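Side-chain contacts in biofilm-associated surface protein (Staphylococcus aureus, PDB 7C7U), which probably mediates cell adhesion in biofilm formation as a calcium-binding, cell-wall-anchored surface protein, acting as a switch for functional amyloid assembly: residues A[476-479]-A[483-486]; A[583-588]-A[593-598]. All coordinates share one frame; numbering follows the deposited sequence.

Contact 1. Residues A[476-479]-A[483-486]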
# COMPACT_ATOMS: atom_id res chain seq x y z
N ALA A 476 29.07 -9.62 -15.15
CA ALA A 476 29.37 -9.85 -13.74
C ALA A 476 28.11 -9.66 -12.91
O ALA A 476 27.13 -9.07 -13.37
CB ALA A 476 30.48 -8.92 -13.24
N THR A 477 28.16 -10.15 -11.67
CA THR A 477 27.08 -9.90 -10.72
C THR A 477 27.35 -8.59 -9.98
O THR A 477 28.45 -8.38 -9.45
CB THR A 477 26.94 -11.05 -9.71
OG1 THR A 477 26.60 -12.25 -10.41
CG2 THR A 477 25.82 -10.74 -8.71
N VAL A 478 26.34 -7.72 -9.95
CA VAL A 478 26.45 -6.49 -9.18
C VAL A 478 26.42 -6.83 -7.70
O VAL A 478 25.57 -7.61 -7.24
CB VAL A 478 25.31 -5.52 -9.55
CG1 VAL A 478 25.54 -4.14 -8.91
CG2 VAL A 478 25.18 -5.40 -11.06
N ASN A 479 27.36 -6.27 -6.94
CA ASN A 479 27.38 -6.44 -5.50
C ASN A 479 26.16 -5.77 -4.87
O ASN A 479 25.49 -4.93 -5.49
CB ASN A 479 28.66 -5.86 -4.91
CG ASN A 479 29.89 -6.34 -5.63
OD1 ASN A 479 30.07 -7.54 -5.84
ND2 ASN A 479 30.75 -5.40 -6.05
N THR A 483 28.03 -1.62 -6.42
CA THR A 483 29.26 -1.62 -7.20
C THR A 483 29.36 -2.85 -8.10
O THR A 483 28.76 -3.90 -7.83
CB THR A 483 30.50 -1.57 -6.30
OG1 THR A 483 30.53 -2.74 -5.48
CG2 THR A 483 30.48 -0.33 -5.43
N PHE A 484 30.15 -2.72 -9.17
CA PHE A 484 30.41 -3.85 -10.05
C PHE A 484 31.80 -3.74 -10.67
O PHE A 484 32.37 -2.65 -10.80
CB PHE A 484 29.35 -4.00 -11.15
CG PHE A 484 29.10 -2.74 -11.93
CD1 PHE A 484 29.92 -2.39 -13.00
CD2 PHE A 484 28.02 -1.92 -11.63
CE1 PHE A 484 29.69 -1.23 -13.72
CE2 PHE A 484 27.78 -0.77 -12.35
CZ PHE A 484 28.61 -0.43 -13.40
N SER A 485 32.33 -4.90 -11.06
CA SER A 485 33.65 -5.04 -11.68
C SER A 485 33.49 -6.12 -12.74
O SER A 485 33.41 -7.31 -12.41
CB SER A 485 34.71 -5.40 -10.66
OG SER A 485 34.64 -4.53 -9.55
N VAL A 486 33.36 -5.70 -14.00
CA VAL A 486 33.14 -6.61 -15.12
C VAL A 486 34.47 -6.87 -15.80
O VAL A 486 35.11 -5.93 -16.30
CB VAL A 486 32.13 -6.03 -16.13
CG1 VAL A 486 31.92 -7.00 -17.27
CG2 VAL A 486 30.79 -5.65 -15.43
O HOH W 1 30.87 -7.18 -10.04
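The F484 ring meets V478 at an edge, near the ring plane, with V478 CG1 4.3 Å from F484 CD2; neither ring face takes an atom from 476-479, and the ring leads away to I498 and I500 of strand 494-501. The other flat group, the N479 amide, works differently. Its ND2 gives T483 OG1 a nearly straight hydrogen bond of 2.7 Å (171° at the hydrogen), with the hydroxyl oxygen in the amide plane. Off one amide face sits the T483 carbonyl, whose O lies 3.5 Å from N479 CG. That carbonyl is held instead by the backbone, N479 N reaching T483 O at 2.9 Å almost in line with the C=O bond. V478 turns CG1 anti to its N (chi1 -171°), which lays this methyl 3.4 Å from T483 O as well as beside the ring. With chi1 at 62°, T483 OG1 is set where both N479 ND2 and D481 OD1 of the turn bond to it. At T477 and S485 the backbones bow apart, and water 1 spans the gap, donating to T477 O at 2.8 Å and accepting from S485 N at 2.9 Å. Beyond it A476 CB rests on V486 CG2 at 3.9 Å. The backbones of A476 and V486 bond to A463 and V448 respectively, different neighbours, as in a beta-arch-like connection and consistent with a beta-sandwich domain. Direct polar bonds thus fasten the turn end, a water bridges backbones that do not bond directly, and the buried valines and F484 carry the apolar side.

Contact 2. Residues A[583-588]-A[593-598]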
# COMPACT_ATOMS: atom_id res chain seq x y z
N THR A 583 35.24 15.97 -6.03
CA THR A 583 35.71 15.79 -7.39
C THR A 583 37.03 15.03 -7.35
O THR A 583 37.63 14.83 -6.29
CB THR A 583 35.90 17.12 -8.13
OG1 THR A 583 36.85 17.94 -7.44
CG2 THR A 583 34.57 17.87 -8.24
N SER A 584 37.50 14.60 -8.52
CA SER A 584 38.76 13.88 -8.58
C SER A 584 39.42 14.12 -9.93
O SER A 584 38.76 14.43 -10.93
CB SER A 584 38.56 12.38 -8.34
OG SER A 584 37.61 11.84 -9.24
N THR A 585 40.74 13.96 -9.95
CA THR A 585 41.50 13.90 -11.19
C THR A 585 42.49 12.75 -11.07
O THR A 585 42.88 12.36 -9.96
CB THR A 585 42.25 15.21 -11.51
OG1 THR A 585 43.09 15.56 -10.40
CG2 THR A 585 41.27 16.36 -11.78
N ALA A 586 42.91 12.22 -12.21
CA ALA A 586 43.89 11.15 -12.27
C ALA A 586 45.13 11.64 -12.99
O ALA A 586 45.07 12.54 -13.83
CB ALA A 586 43.33 9.91 -12.99
N SER A 587 46.27 11.04 -12.65
CA SER A 587 47.52 11.34 -13.34
C SER A 587 48.27 10.05 -13.61
O SER A 587 48.20 9.09 -12.83
CB SER A 587 48.39 12.32 -12.55
OG SER A 587 48.75 11.76 -11.30
N LYS A 588 49.02 10.05 -14.72
CA LYS A 588 49.77 8.89 -15.18
C LYS A 588 50.70 9.27 -16.32
O LYS A 588 50.26 9.87 -17.31
CB LYS A 588 48.82 7.77 -15.64
CG LYS A 588 49.53 6.46 -16.01
CD LYS A 588 48.54 5.36 -16.35
CE LYS A 588 49.27 4.05 -16.66
NZ LYS A 588 48.34 3.00 -17.18
N SER A 593 44.37 14.08 -16.05
CA SER A 593 43.02 13.96 -16.60
C SER A 593 42.19 15.21 -16.32
O SER A 593 42.54 16.05 -15.49
CB SER A 593 42.31 12.75 -15.98
OG SER A 593 41.77 13.11 -14.72
N ASP A 594 41.07 15.30 -17.03
CA ASP A 594 40.01 16.22 -16.66
C ASP A 594 39.41 15.86 -15.30
O ASP A 594 39.63 14.77 -14.75
CB ASP A 594 38.91 16.23 -17.73
CG ASP A 594 39.35 16.92 -19.00
OD1 ASP A 594 40.25 17.78 -18.93
OD2 ASP A 594 38.79 16.59 -20.07
N VAL A 595 38.63 16.80 -14.75
CA VAL A 595 37.98 16.57 -13.47
C VAL A 595 36.82 15.60 -13.64
O VAL A 595 36.11 15.62 -14.65
CB VAL A 595 37.51 17.91 -12.86
CG1 VAL A 595 36.35 18.50 -13.65
CG2 VAL A 595 37.15 17.74 -11.40
N SER A 596 36.64 14.72 -12.66
CA SER A 596 35.49 13.83 -12.67
C SER A 596 34.20 14.60 -12.45
O SER A 596 34.20 15.76 -12.00
CB SER A 596 35.65 12.75 -11.60
OG SER A 596 35.55 13.30 -10.30
N ASP A 597 33.08 13.95 -12.77
CA ASP A 597 31.79 14.45 -12.33
C ASP A 597 31.78 14.59 -10.81
O ASP A 597 32.35 13.75 -10.09
CB ASP A 597 30.68 13.50 -12.79
CG ASP A 597 30.52 13.48 -14.30
OD1 ASP A 597 30.73 14.53 -14.94
OD2 ASP A 597 30.16 12.41 -14.84
N GLN A 598 31.15 15.65 -10.33
CA GLN A 598 31.10 15.87 -8.89
C GLN A 598 30.17 14.86 -8.22
O GLN A 598 29.22 14.36 -8.83
CB GLN A 598 30.65 17.30 -8.58
CG GLN A 598 29.15 17.54 -8.75
CD GLN A 598 28.71 18.88 -8.16
OE1 GLN A 598 29.34 19.91 -8.40
NE2 GLN A 598 27.64 18.85 -7.37
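Serine hydroxyls and backbone join an irregular outer strand to its neighbour here, at the edge of the four-strand antiparallel sheet, as A586 with S593 and S584 with S596. S593 grips A586 twice. Its N donates to A586 O at 2.8 Å, and its OG, turned in between N and carbonyl carbon (chi1 83°), accepts from A586 N at 2.9 Å on a nearly straight line (175°). The hydroxyl thus stands in for a main-chain carbonyl, and it spends its own proton on D594 O, 2.7 Å away. Strands 581-588 and 591-600 form a beta hairpin; in its second arm 593-598 runs extended with backbone angles close to polyproline II, and serine hydroxyls supply bonds along it. Further along, S596 N donates to S584 O at 2.8 Å, while V595 CA approaches the same oxygen at 3.4 Å as a weak CH...O contact. On the buried side, S584 OG and S596 OG hydrogen-bond to each other at 2.7 Å against I526, while P524 packs on S584, A586 and S593. Threonine and valine carbons fill in the more open side: V595 CG2 lies 3.6 Å from T583 CB, the two side chains crossing at a slant, and T585 CG2 reaches over V595 CA. At the end of 593-598, T583 CG2 meets Q598 CB at 4.0 Å.

In the fold
From the N terminus, the chain passes most of its calcium ligands before contact 1; E509, a ligand of one site, follows it. In contact 1 the three residues between 479 and 483 turn the chain from strand 472-477 to strand 483-487. It then runs through strands 494-501 and 509-516 and builds the four-strand sheet that ends in contact 2, where the four residues between 588 and 593 close the last hairpin. The contacts follow in series, neither nested nor crossed. The centres of contact 1 and contact 2 lie about 23 Å apart. The nearest atoms of contact 1 and contact 2 are about 13 Å apart. Contact 2 fastens the last strand, at its sheet's edge, to its neighbour 581-588.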